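Local coordinates for penicillin-binding protein 2B (Streptococcus pneumoniae, PDB 2WAD), which probably forms peptide cross-links between glycan strands of cell-wall peptidoglycan as a transpeptidase of the elongation machinery, and binds penicillin, at residues Ala322-Tyr327 against Val343-Leu348; Val647-Pro652 against Arg667-Leu672; Lys283-His286 against Asp292-Ser295; Lys94-Lys99 against Pro213-Ser218; Phe432-Val437 against Asn445-Gln450. One frame throughout, in Å; residues are numbered along the deposited sequence.

Interaction 1: Ala322-Tyr327 against Val343-Leu348; sequences ALLKSY and VYAVAL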
# COMPACT_ATOMS: atom_id res chain seq x y z
N ALA A 322 -11.97 12.88 -10.44
CA ALA A 322 -12.51 14.11 -11.04
C ALA A 322 -13.44 14.83 -10.08
O ALA A 322 -13.35 16.05 -9.93
CB ALA A 322 -13.23 13.81 -12.39
N LEU A 323 -14.32 14.07 -9.43
CA LEU A 323 -15.24 14.63 -8.44
C LEU A 323 -14.45 15.36 -7.34
O LEU A 323 -14.70 16.54 -7.04
CB LEU A 323 -16.10 13.51 -7.85
CG LEU A 323 -17.25 13.90 -6.91
CD1 LEU A 323 -18.34 14.60 -7.75
CD2 LEU A 323 -17.80 12.66 -6.24
N LEU A 324 -13.47 14.66 -6.75
CA LEU A 324 -12.72 15.26 -5.64
C LEU A 324 -12.02 16.52 -6.13
O LEU A 324 -11.94 17.53 -5.44
CB LEU A 324 -11.70 14.29 -5.03
CG LEU A 324 -12.07 13.45 -3.81
CD1 LEU A 324 -13.48 12.87 -3.86
CD2 LEU A 324 -11.00 12.35 -3.63
N LYS A 325 -11.48 16.45 -7.33
CA LYS A 325 -10.80 17.60 -7.87
C LYS A 325 -11.79 18.75 -8.16
O LYS A 325 -11.53 19.92 -7.87
CB LYS A 325 -9.99 17.19 -9.11
CG LYS A 325 -8.72 18.02 -9.25
CD LYS A 325 -7.94 17.72 -10.52
CE LYS A 325 -6.74 18.65 -10.57
NZ LYS A 325 -5.88 18.41 -11.77
N SER A 326 -12.96 18.40 -8.68
CA SER A 326 -14.00 19.40 -8.88
C SER A 326 -14.44 20.12 -7.58
O SER A 326 -14.38 21.35 -7.47
CB SER A 326 -15.18 18.78 -9.63
OG SER A 326 -16.25 19.71 -9.67
N TYR A 327 -14.87 19.34 -6.58
CA TYR A 327 -15.16 19.90 -5.28
C TYR A 327 -14.01 20.66 -4.61
O TYR A 327 -14.20 21.76 -4.07
CB TYR A 327 -15.70 18.83 -4.32
CG TYR A 327 -17.17 18.52 -4.45
CD1 TYR A 327 -18.12 19.26 -3.73
CD2 TYR A 327 -17.62 17.49 -5.27
CE1 TYR A 327 -19.47 18.96 -3.84
CE2 TYR A 327 -18.96 17.18 -5.37
CZ TYR A 327 -19.88 17.92 -4.66
OH TYR A 327 -21.21 17.59 -4.77
N VAL A 343 -8.14 16.36 0.03
CA VAL A 343 -9.42 15.70 0.26
C VAL A 343 -9.23 14.24 -0.15
O VAL A 343 -8.48 13.98 -1.10
CB VAL A 343 -10.56 16.40 -0.53
CG1 VAL A 343 -10.25 16.35 -2.01
CG2 VAL A 343 -11.94 15.73 -0.25
N TYR A 344 -9.85 13.31 0.58
CA TYR A 344 -9.61 11.88 0.39
C TYR A 344 -10.94 11.14 0.48
O TYR A 344 -11.81 11.55 1.25
CB TYR A 344 -8.63 11.37 1.48
CG TYR A 344 -7.27 12.01 1.32
CD1 TYR A 344 -6.27 11.40 0.56
CD2 TYR A 344 -7.01 13.27 1.85
CE1 TYR A 344 -5.04 12.01 0.36
CE2 TYR A 344 -5.79 13.90 1.64
CZ TYR A 344 -4.81 13.27 0.89
OH TYR A 344 -3.61 13.89 0.67
N ALA A 345 -11.09 10.06 -0.28
CA ALA A 345 -12.29 9.25 -0.30
C ALA A 345 -11.87 7.82 -0.55
O ALA A 345 -11.01 7.58 -1.38
CB ALA A 345 -13.26 9.69 -1.40
N VAL A 346 -12.51 6.89 0.16
CA VAL A 346 -12.27 5.47 -0.03
C VAL A 346 -13.67 4.87 -0.03
O VAL A 346 -14.49 5.16 0.85
CB VAL A 346 -11.47 4.82 1.16
CG1 VAL A 346 -11.48 3.28 1.06
CG2 VAL A 346 -10.03 5.29 1.19
N ALA A 347 -13.95 4.08 -1.06
CA ALA A 347 -15.21 3.35 -1.16
C ALA A 347 -14.91 1.86 -1.06
O ALA A 347 -14.00 1.37 -1.75
CB ALA A 347 -15.87 3.65 -2.55
N LEU A 348 -15.71 1.14 -0.29
CA LEU A 348 -15.55 -0.31 -0.12
C LEU A 348 -16.87 -1.05 -0.33
O LEU A 348 -17.94 -0.49 -0.07
CB LEU A 348 -15.10 -0.61 1.32
CG LEU A 348 -13.83 0.03 1.88
CD1 LEU A 348 -13.58 -0.41 3.34
CD2 LEU A 348 -12.62 -0.31 1.03
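Leu-324 lies on a helix that passes over the strand carrying Val-343 and Ala-345. The axes of the two short segments come within 9.1 Å. They run nearly antiparallel, at 152°. The backbones are nearest at Leu-324 and Val-343, with CA atoms 6.8 Å apart. One side chain spans the gap. Leu-324 lowers its branch point onto Val-343, with CG 3.9 Å from CG1 of the valine. That valine methyl stands between its own backbone N and carbonyl carbon (chi1 60°), which lifts it toward the helix. Beyond CG the leucine forks over the strand. CD1 reaches CB of Ala-345 at 4.0 Å. CD2 lies over the intervening backbone, 3.9 Å from Val-343 O. The side-chain contacts are apolar, and all the touching residues are buried. Tyr-344 points to the other face of the sheet, where its hydroxyl is hydrogen-bonded to Asp-373. Leu-323 and Tyr-327 turn instead to helix 661-676, and Tyr-327 OH is hydrogen-bonded to Asp-668. Helix 314-334 thus shares one face of the central antiparallel sheet with the C-terminal helix, while helix 525-536 lies on the other. This layering is characteristic of the penicillin-binding transpeptidase and serine beta-lactamase fold.

Interaction 2: Val647-Pro652 against Arg667-Leu672; sequences VAVVFP and RDIINL
Val-647 and Val-649 stand up as two neighbouring bumps on the same face of strand 645-650. Ile-669 and Ile-670 of the C-terminal helix come down on them. The segment axes approach to 9.4 Å and are inclined at 142°. The tip of Ile-669 fits the hollow between the two valines. Its CD1 is 4.2 Å from CG2 of Val-647. It is equally far, 4.2 Å, from CG2 of Val-649. Val-647 in turn acts as a fork, with one prong for each isoleucine. CG2 serves Ile-669, while CG1 turns the other way to Ile-670. There CG1 lies 4.0 Å from CD1 of Ile-670 and touches its CG1 as well. Ile-670 does not start out facing the strand. Its longer branch is fully extended (chi2 -179°), which carries CD1 to Val-647. The fit is aliphatic throughout. Polar groups sit on other sides of the helix. Arg-667 grips its neighbour Asp-668 side-on, and NE and NH2 share the single oxygen OD2. The NE to OD2 distance is 2.9 Å. Asn-671 links the helix by hydrogen bonds to the backbone at Gly-607 and Thr-609. Ala-648 and Val-650 face the opposite side of the strand, toward helix 525-536. A C-terminal helix laid across the central antiparallel sheet is a hallmark of the penicillin-binding and beta-lactamase fold.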
# COMPACT_ATOMS: atom_id res chain seq x y z
N VAL A 647 -18.76 4.33 2.13
CA VAL A 647 -17.80 5.33 1.69
C VAL A 647 -17.39 6.27 2.83
O VAL A 647 -18.23 6.61 3.65
CB VAL A 647 -18.34 6.15 0.50
CG1 VAL A 647 -19.59 6.95 0.91
CG2 VAL A 647 -17.26 7.12 -0.03
N ALA A 648 -16.11 6.67 2.88
CA ALA A 648 -15.63 7.68 3.80
C ALA A 648 -15.04 8.83 3.03
O ALA A 648 -14.24 8.64 2.11
CB ALA A 648 -14.52 7.13 4.71
N VAL A 649 -15.35 10.03 3.49
CA VAL A 649 -14.85 11.22 2.83
C VAL A 649 -14.21 12.06 3.90
O VAL A 649 -14.81 12.29 4.94
CB VAL A 649 -15.97 12.03 2.11
CG1 VAL A 649 -15.39 13.39 1.66
CG2 VAL A 649 -16.52 11.22 0.92
N VAL A 650 -12.97 12.46 3.66
CA VAL A 650 -12.19 13.16 4.68
C VAL A 650 -11.72 14.45 4.04
O VAL A 650 -10.99 14.44 3.06
CB VAL A 650 -10.97 12.30 5.15
CG1 VAL A 650 -10.13 13.08 6.15
CG2 VAL A 650 -11.48 10.96 5.78
N PHE A 651 -12.17 15.58 4.58
CA PHE A 651 -11.90 16.88 3.98
C PHE A 651 -11.54 17.80 5.13
O PHE A 651 -12.41 18.46 5.69
CB PHE A 651 -13.18 17.42 3.30
CG PHE A 651 -12.92 18.52 2.30
CD1 PHE A 651 -11.96 19.48 2.54
CD2 PHE A 651 -13.66 18.60 1.12
CE1 PHE A 651 -11.71 20.50 1.63
CE2 PHE A 651 -13.42 19.62 0.19
CZ PHE A 651 -12.44 20.57 0.45
N PRO A 652 -10.26 17.83 5.51
CA PRO A 652 -9.86 18.51 6.74
C PRO A 652 -9.73 20.04 6.61
O PRO A 652 -9.44 20.56 5.54
CB PRO A 652 -8.50 17.89 7.04
CG PRO A 652 -8.00 17.36 5.72
CD PRO A 652 -9.16 17.07 4.88
N ARG A 667 -22.48 11.35 -1.25
CA ARG A 667 -23.66 11.06 -2.06
C ARG A 667 -23.29 10.91 -3.52
O ARG A 667 -23.76 9.99 -4.21
CB ARG A 667 -24.61 12.25 -1.90
CG ARG A 667 -25.85 12.20 -2.80
CD ARG A 667 -26.48 13.58 -2.82
NE ARG A 667 -25.66 14.50 -3.61
CZ ARG A 667 -25.60 15.80 -3.40
NH1 ARG A 667 -26.29 16.33 -2.40
NH2 ARG A 667 -24.84 16.57 -4.19
N ASP A 668 -22.49 11.84 -4.03
CA ASP A 668 -22.20 11.84 -5.45
C ASP A 668 -21.31 10.65 -5.81
O ASP A 668 -21.35 10.18 -6.95
CB ASP A 668 -21.50 13.12 -5.89
CG ASP A 668 -22.43 14.32 -5.94
OD1 ASP A 668 -21.90 15.42 -6.17
OD2 ASP A 668 -23.65 14.19 -5.74
N ILE A 669 -20.46 10.21 -4.88
CA ILE A 669 -19.70 8.99 -5.11
C ILE A 669 -20.64 7.79 -5.13
O ILE A 669 -20.47 6.88 -5.94
CB ILE A 669 -18.57 8.74 -4.08
CG1 ILE A 669 -17.44 9.77 -4.25
CG2 ILE A 669 -17.99 7.32 -4.22
CD1 ILE A 669 -16.51 9.90 -3.04
N ILE A 670 -21.62 7.77 -4.23
CA ILE A 670 -22.58 6.68 -4.23
C ILE A 670 -23.39 6.65 -5.53
O ILE A 670 -23.57 5.58 -6.12
CB ILE A 670 -23.45 6.67 -2.95
CG1 ILE A 670 -22.56 6.29 -1.75
CG2 ILE A 670 -24.61 5.66 -3.04
CD1 ILE A 670 -23.26 6.22 -0.44
N ASN A 671 -23.87 7.81 -5.99
CA ASN A 671 -24.64 7.87 -7.23
C ASN A 671 -23.74 7.44 -8.38
O ASN A 671 -24.18 6.75 -9.29
CB ASN A 671 -25.12 9.29 -7.54
CG ASN A 671 -26.31 9.73 -6.72
OD1 ASN A 671 -27.02 8.90 -6.17
ND2 ASN A 671 -26.57 11.04 -6.70
N LEU A 672 -22.48 7.86 -8.37
CA LEU A 672 -21.57 7.48 -9.46
C LEU A 672 -21.47 5.97 -9.55
O LEU A 672 -21.55 5.39 -10.63
CB LEU A 672 -20.18 8.10 -9.30
CG LEU A 672 -20.00 9.53 -9.82
CD1 LEU A 672 -18.75 10.20 -9.27
CD2 LEU A 672 -20.06 9.62 -11.36

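Interaction 3: Lys283-His286 against Asp292-Ser295; sequences KEIH and DMES. Unlike the reference sequence in segment 292-295: Asp-292 (reference Asn). With ZN (zinc ion), chain D.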
# COMPACT_ATOMS: atom_id res chain seq x y z
N LYS A 283 17.71 -26.87 -14.47
CA LYS A 283 18.41 -27.86 -15.27
C LYS A 283 19.47 -28.53 -14.41
O LYS A 283 19.90 -27.98 -13.39
CB LYS A 283 19.08 -27.20 -16.47
CG LYS A 283 18.11 -26.62 -17.48
CD LYS A 283 18.77 -26.27 -18.81
CE LYS A 283 17.75 -26.35 -19.94
NZ LYS A 283 16.40 -25.87 -19.51
N GLU A 284 19.90 -29.72 -14.81
CA GLU A 284 21.12 -30.27 -14.25
C GLU A 284 22.13 -30.52 -15.36
O GLU A 284 21.80 -31.09 -16.40
CB GLU A 284 20.85 -31.49 -13.37
CG GLU A 284 20.24 -31.08 -12.03
CD GLU A 284 20.09 -32.20 -11.02
OE1 GLU A 284 20.63 -33.31 -11.24
OE2 GLU A 284 19.41 -31.96 -9.99
N ILE A 285 23.35 -30.01 -15.16
CA ILE A 285 24.42 -30.16 -16.12
C ILE A 285 25.29 -31.33 -15.66
O ILE A 285 25.77 -31.37 -14.52
CB ILE A 285 25.24 -28.85 -16.29
CG1 ILE A 285 24.42 -27.79 -17.03
CG2 ILE A 285 26.49 -29.09 -17.12
CD1 ILE A 285 23.48 -27.03 -16.15
N HIS A 286 25.47 -32.30 -16.56
CA HIS A 286 26.22 -33.51 -16.24
C HIS A 286 27.66 -33.37 -16.71
O HIS A 286 27.90 -32.93 -17.84
CB HIS A 286 25.53 -34.75 -16.82
CG HIS A 286 24.27 -35.12 -16.11
ND1 HIS A 286 23.03 -34.64 -16.49
CD2 HIS A 286 24.05 -35.88 -15.01
CE1 HIS A 286 22.11 -35.09 -15.66
NE2 HIS A 286 22.70 -35.85 -14.76
N ASP A 292 34.27 -31.74 -17.04
CA ASP A 292 33.94 -31.08 -18.29
C ASP A 292 32.45 -31.29 -18.58
O ASP A 292 31.98 -32.43 -18.51
CB ASP A 292 34.83 -31.64 -19.41
CG ASP A 292 36.28 -31.26 -19.22
OD1 ASP A 292 36.55 -30.06 -19.00
OD2 ASP A 292 37.18 -32.13 -19.28
N MET A 293 31.73 -30.21 -18.88
CA MET A 293 30.33 -30.35 -19.30
C MET A 293 30.13 -31.45 -20.35
O MET A 293 30.87 -31.54 -21.33
CB MET A 293 29.73 -29.02 -19.76
CG MET A 293 28.64 -29.15 -20.80
SD MET A 293 27.51 -27.74 -20.76
CE MET A 293 28.61 -26.34 -20.95
N GLU A 294 29.11 -32.28 -20.14
CA GLU A 294 28.85 -33.41 -21.03
C GLU A 294 27.41 -33.44 -21.53
O GLU A 294 27.13 -33.99 -22.59
CB GLU A 294 29.15 -34.72 -20.32
CG GLU A 294 29.41 -35.87 -21.25
CD GLU A 294 29.77 -37.12 -20.48
OE1 GLU A 294 29.12 -37.34 -19.43
OE2 GLU A 294 30.69 -37.84 -20.91
N SER A 295 26.50 -32.84 -20.76
CA SER A 295 25.07 -33.10 -20.88
C SER A 295 24.25 -32.01 -20.18
O SER A 295 24.66 -31.47 -19.15
CB SER A 295 24.76 -34.47 -20.27
OG SER A 295 23.58 -35.03 -20.82
ZN ZN D . 36.92 -34.10 -19.68
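His-286 and Ser-295 face each other as a hydrogen-bonded antiparallel pair, and the tight part of the contact is here. His-286 N donates to Ser-295 O at 2.8 Å, from above the carbonyl plane. In return His-286 O receives Glu-294 N at 2.7 Å, nearly along the C=O axis. Ser-295 N reaches the same oxygen only weakly. Two residues therefore answer one, which makes a classic beta bulge. Beside the pair, CB of His-286 and CB of Ser-295 are pressed to 3.5 Å. The contact buries ND1 of the histidine, which has no partner in the model. Ile-285 CA adds a C-H...O contact to Ser-295 O at 3.3 Å.

Packing loosens toward Met-293 and Glu-294, which are exposed. Met-293 still meets the buried Ile-285. Its first two torsions (151° and 154°) carry SD out to 4.0 Å from CG2 of Ile-285. Phe-187 touches both side chains. Asp-292 turns away from strand 282-287 altogether. Its OD2 binds a zinc ion at 2.0 Å, and Asp-288 and His-290 bind the same ion. OD1 forms a salt bridge with Lys-87. The whole is a bulged beta hairpin whose second strand, 293-298, forms one edge of a three-stranded antiparallel sheet, with a zinc site in its turn.

Interaction 4: Lys94-Lys99 against Pro213-Ser218; sequences KEIAKK and PGISIS. Unlike the reference sequence in segment 94-99: Ile-96 (reference Thr).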
# COMPACT_ATOMS: atom_id res chain seq x y z
N LYS A 94 39.42 -12.19 -18.79
CA LYS A 94 40.02 -10.95 -19.25
C LYS A 94 40.14 -10.95 -20.77
O LYS A 94 39.90 -9.92 -21.39
CB LYS A 94 41.40 -10.77 -18.61
CG LYS A 94 41.35 -10.39 -17.14
CD LYS A 94 42.69 -9.83 -16.68
CE LYS A 94 43.81 -10.80 -16.98
NZ LYS A 94 45.06 -10.47 -16.24
N GLU A 95 40.51 -12.09 -21.37
CA GLU A 95 40.58 -12.18 -22.83
C GLU A 95 39.22 -11.98 -23.49
O GLU A 95 39.12 -11.31 -24.52
CB GLU A 95 41.20 -13.49 -23.33
CG GLU A 95 42.57 -13.84 -22.76
CD GLU A 95 43.68 -12.89 -23.18
OE1 GLU A 95 43.61 -12.33 -24.29
OE2 GLU A 95 44.64 -12.70 -22.40
N ILE A 96 38.16 -12.52 -22.88
CA ILE A 96 36.81 -12.32 -23.38
C ILE A 96 36.32 -10.87 -23.20
O ILE A 96 35.62 -10.32 -24.08
CB ILE A 96 35.84 -13.33 -22.74
CG1 ILE A 96 36.15 -14.73 -23.26
CG2 ILE A 96 34.37 -12.97 -22.99
CD1 ILE A 96 35.44 -15.80 -22.44
N ALA A 97 36.68 -10.25 -22.07
CA ALA A 97 36.24 -8.88 -21.78
C ALA A 97 36.79 -7.92 -22.83
O ALA A 97 36.03 -7.12 -23.35
CB ALA A 97 36.71 -8.44 -20.40
N LYS A 98 38.07 -8.04 -23.15
CA LYS A 98 38.71 -7.11 -24.08
C LYS A 98 38.49 -7.34 -25.58
O LYS A 98 38.64 -6.40 -26.35
CB LYS A 98 40.20 -6.95 -23.77
CG LYS A 98 41.06 -8.11 -24.12
CD LYS A 98 42.20 -8.21 -23.13
CE LYS A 98 43.53 -7.96 -23.79
NZ LYS A 98 44.44 -9.15 -23.61
N LYS A 99 38.15 -8.57 -25.99
CA LYS A 99 37.55 -8.80 -27.30
C LYS A 99 36.18 -8.11 -27.39
O LYS A 99 35.78 -7.59 -28.43
CB LYS A 99 37.37 -10.30 -27.59
CG LYS A 99 38.61 -11.06 -28.01
CD LYS A 99 38.86 -10.95 -29.52
CE LYS A 99 38.11 -12.00 -30.31
NZ LYS A 99 38.63 -11.98 -31.72
N PRO A 213 33.79 -17.25 -26.30
CA PRO A 213 33.08 -18.26 -25.53
C PRO A 213 32.07 -17.69 -24.54
O PRO A 213 32.40 -16.79 -23.75
CB PRO A 213 34.21 -18.99 -24.79
CG PRO A 213 35.39 -18.83 -25.71
CD PRO A 213 35.24 -17.48 -26.33
N GLY A 214 30.84 -18.20 -24.59
CA GLY A 214 29.86 -17.84 -23.59
C GLY A 214 29.02 -16.67 -24.04
O GLY A 214 27.89 -16.50 -23.57
N ILE A 215 29.55 -15.87 -24.95
CA ILE A 215 28.88 -14.62 -25.31
C ILE A 215 27.87 -14.79 -26.44
O ILE A 215 28.13 -15.45 -27.44
CB ILE A 215 29.86 -13.49 -25.64
CG1 ILE A 215 30.58 -13.04 -24.37
CG2 ILE A 215 29.11 -12.31 -26.28
CD1 ILE A 215 29.70 -12.17 -23.48
N SER A 216 26.71 -14.17 -26.28
CA SER A 216 25.70 -14.23 -27.32
C SER A 216 24.73 -13.06 -27.13
O SER A 216 24.71 -12.43 -26.08
CB SER A 216 24.94 -15.57 -27.27
OG SER A 216 23.86 -15.50 -26.34
N ILE A 217 23.97 -12.75 -28.17
CA ILE A 217 22.87 -11.80 -28.05
C ILE A 217 21.62 -12.59 -27.69
O ILE A 217 21.40 -13.67 -28.21
CB ILE A 217 22.64 -11.02 -29.37
CG1 ILE A 217 23.84 -10.13 -29.72
CG2 ILE A 217 21.36 -10.21 -29.31
CD1 ILE A 217 24.01 -8.94 -28.80
N SER A 218 20.82 -12.06 -26.76
CA SER A 218 19.47 -12.57 -26.53
C SER A 218 18.59 -11.44 -26.00
O SER A 218 19.01 -10.28 -25.94
CB SER A 218 19.48 -13.78 -25.58
OG SER A 218 19.79 -13.40 -24.26
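Ile-96 meets Pro-213 and Ile-215 through apolar contacts, and it alone carries the helix side. Its two arms part to reach different residues. The side chains of Ile-96 and Ile-215 lie alongside each other and run in opposite senses, with Ile-96 CG2 4.0 Å from Ile-215 CG1. The longer arm of Ile-96 is stretched out (chi2 167°), and its CD1 lies across Pro-213. There CD1 comes to 4.1 Å from the proline CB. Leu-181 and Met-88 also touch Ile-96, and Val-80 and Phe-82 touch Ile-215. A small apolar core results.

The contact joins helix 90-100 to the start of strand 215-225, at one edge of a three-stranded antiparallel sheet. Both segments belong to the N-terminal dimerisation region of this penicillin-binding protein, far from the transpeptidase site.

The backbone also takes part. CD1 of Ile-96 rests against the carbonyl oxygen of Pro-213 at 3.5 Å. The chain then turns at Gly-214, whose phi is positive (93°). Gly-214 is hydrogen-bonded through its backbone to Thr-83 of strand 72-83.

Among the charged groups, Glu-95 and Lys-98 lie on other sides of the helix. Lys-98 NZ makes a long, weak salt bridge of 3.4 Å to Glu-95 OE1, one turn earlier. Lys-99 reaches instead toward the lead-in of the strand. It forms a salt bridge with Glu-211, two residues before Pro-213.

Interaction 5: Phe432-Val437 against Asn445-Gln450; sequences FPITAV and NAYVVQ. Unlike the reference sequence in segment 445-450: Ala-446 (reference Thr), Val-448 (reference Met).
Tyr-447 and Ile-434 are brought together by their first torsions. Tyr-447 holds CG anti to its backbone N (chi1 -164°), which sends the ring out from its helix toward strand 432-434. In Ile-434 the main branch is also anti to N (chi1 -163°). This leaves CG2 between N and the carbonyl carbon, directed at the ring. CG2 meets CD1 of Tyr-447 at 3.9 Å. Further along the ring, CE1 is 3.7 Å from Ile-434 O, which lies at the edge, near the ring plane. The far end of the tyrosine rests on Ala-436. Ala-436 CB is 3.8 Å from CZ and closer still, 3.3 Å, to OH of Tyr-447. The hydroxyl has its hydrogen-bond partner in Gln-406 O, a bond that fixes the outer end of the ring.

The contact lies in the transpeptidase domain, where a strand gives way to helix 436-442 and helix 445-455 follows. Ser-443 to Asn-445 fit the SxN motif of these enzymes. Asn-445 OD1 is hydrogen-bonded to Lys-389 of the probable SxxK motif. The side chain of Tyr-447 is about 11 Å from that of Ser-386, the inferred acylated serine.

Both backbones have local supports. Thr-435 is the N-cap of helix 436-442, and Glu-438 hydrogen-bonds back to Thr-435 N, as in a capping box. Gln-450 folds back along its helix, and its NE2 donates to Ala-446 O at 3.1 Å. The backbone N of Gln-450 reaches that oxygen from the opposite face. NE2 is also hydrogen-bonded to Thr-409 O, next to strand 432-434 in the small sheet.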
# COMPACT_ATOMS: atom_id res chain seq x y z
N PHE A 432 -32.87 19.33 26.68
CA PHE A 432 -33.98 18.51 26.23
C PHE A 432 -33.59 17.04 26.22
O PHE A 432 -32.42 16.70 26.12
CB PHE A 432 -34.48 18.97 24.85
CG PHE A 432 -33.42 18.96 23.79
CD1 PHE A 432 -32.68 20.10 23.51
CD2 PHE A 432 -33.13 17.79 23.10
CE1 PHE A 432 -31.67 20.10 22.55
CE2 PHE A 432 -32.12 17.77 22.13
CZ PHE A 432 -31.38 18.93 21.87
N PRO A 433 -34.59 16.16 26.33
CA PRO A 433 -34.35 14.73 26.26
C PRO A 433 -33.98 14.30 24.84
O PRO A 433 -34.44 14.91 23.87
CB PRO A 433 -35.69 14.12 26.69
CG PRO A 433 -36.71 15.17 26.38
CD PRO A 433 -36.02 16.51 26.43
N ILE A 434 -33.12 13.29 24.75
CA ILE A 434 -32.57 12.79 23.50
C ILE A 434 -32.25 11.29 23.62
O ILE A 434 -31.60 10.85 24.56
CB ILE A 434 -31.34 13.65 23.07
CG1 ILE A 434 -31.00 13.44 21.61
CG2 ILE A 434 -30.09 13.38 23.92
CD1 ILE A 434 -29.93 14.40 21.08
N THR A 435 -32.76 10.49 22.68
CA THR A 435 -32.45 9.07 22.57
C THR A 435 -31.14 8.83 21.81
O THR A 435 -30.49 9.75 21.33
CB THR A 435 -33.55 8.30 21.81
OG1 THR A 435 -33.61 8.75 20.44
CG2 THR A 435 -34.93 8.43 22.49
N ALA A 436 -30.75 7.56 21.70
CA ALA A 436 -29.47 7.25 21.07
C ALA A 436 -29.57 7.53 19.56
O ALA A 436 -28.65 8.08 18.95
CB ALA A 436 -29.07 5.81 21.36
N VAL A 437 -30.72 7.20 18.99
CA VAL A 437 -31.02 7.44 17.58
C VAL A 437 -30.92 8.94 17.27
O VAL A 437 -30.32 9.32 16.27
CB VAL A 437 -32.43 6.94 17.23
CG1 VAL A 437 -32.82 7.30 15.79
CG2 VAL A 437 -32.58 5.42 17.48
N ASN A 445 -23.07 16.22 21.11
CA ASN A 445 -21.92 15.97 21.98
C ASN A 445 -22.32 15.58 23.42
O ASN A 445 -21.60 14.83 24.07
CB ASN A 445 -20.97 17.17 22.03
CG ASN A 445 -20.10 17.31 20.79
OD1 ASN A 445 -19.87 16.36 20.02
ND2 ASN A 445 -19.57 18.51 20.60
N ALA A 446 -23.45 16.08 23.92
CA ALA A 446 -23.87 15.79 25.30
C ALA A 446 -24.05 14.29 25.52
O ALA A 446 -23.72 13.77 26.59
CB ALA A 446 -25.16 16.50 25.67
N TYR A 447 -24.59 13.62 24.51
CA TYR A 447 -24.90 12.19 24.67
C TYR A 447 -23.61 11.35 24.82
O TYR A 447 -23.55 10.44 25.67
CB TYR A 447 -25.74 11.68 23.49
CG TYR A 447 -26.42 10.35 23.73
CD1 TYR A 447 -27.69 10.30 24.28
CD2 TYR A 447 -25.80 9.14 23.43
CE1 TYR A 447 -28.33 9.09 24.52
CE2 TYR A 447 -26.42 7.92 23.69
CZ TYR A 447 -27.68 7.91 24.23
OH TYR A 447 -28.33 6.73 24.49
N VAL A 448 -22.59 11.66 24.01
CA VAL A 448 -21.38 10.86 23.96
C VAL A 448 -20.39 11.21 25.07
O VAL A 448 -19.60 10.37 25.47
CB VAL A 448 -20.64 10.92 22.59
CG1 VAL A 448 -21.40 10.14 21.51
CG2 VAL A 448 -20.35 12.35 22.17
N VAL A 449 -20.41 12.46 25.52
CA VAL A 449 -19.61 12.89 26.65
C VAL A 449 -20.14 12.28 27.97
O VAL A 449 -19.37 11.80 28.80
CB VAL A 449 -19.52 14.43 26.73
CG1 VAL A 449 -18.90 14.84 28.05
CG2 VAL A 449 -18.65 14.97 25.60
N GLN A 450 -21.45 12.28 28.15
CA GLN A 450 -22.06 11.56 29.27
C GLN A 450 -21.81 10.06 29.20
O GLN A 450 -21.47 9.45 30.19
CB GLN A 450 -23.57 11.87 29.35
CG GLN A 450 -23.87 13.24 29.92
CD GLN A 450 -25.36 13.59 29.91
OE1 GLN A 450 -26.00 13.61 30.96
NE2 GLN A 450 -25.91 13.90 28.73

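In the fold
From the N terminus the order is interaction 4, 3, 1, 5, 2. All five are in series, and none nests or crosses. Interaction 4 closes the longest loop, 113 residues, and ties a helix to a sheet edge. Interaction 3 closes a short hairpin, its nearest atoms about 9 Å from interaction 4. In the transpeptidase domain, interaction 1 closes 15 residues and joins a helix to the central sheet. Interaction 5, closing seven, joins strand to helix near the active site. Interaction 2 closes 14 and joins the central sheet to the C-terminal helix. Interactions 1 and 2 touch, since strands 342-348 and 645-650 are neighbours. Interactions 3 and 5 mark distant regions, centres about 81 Å apart.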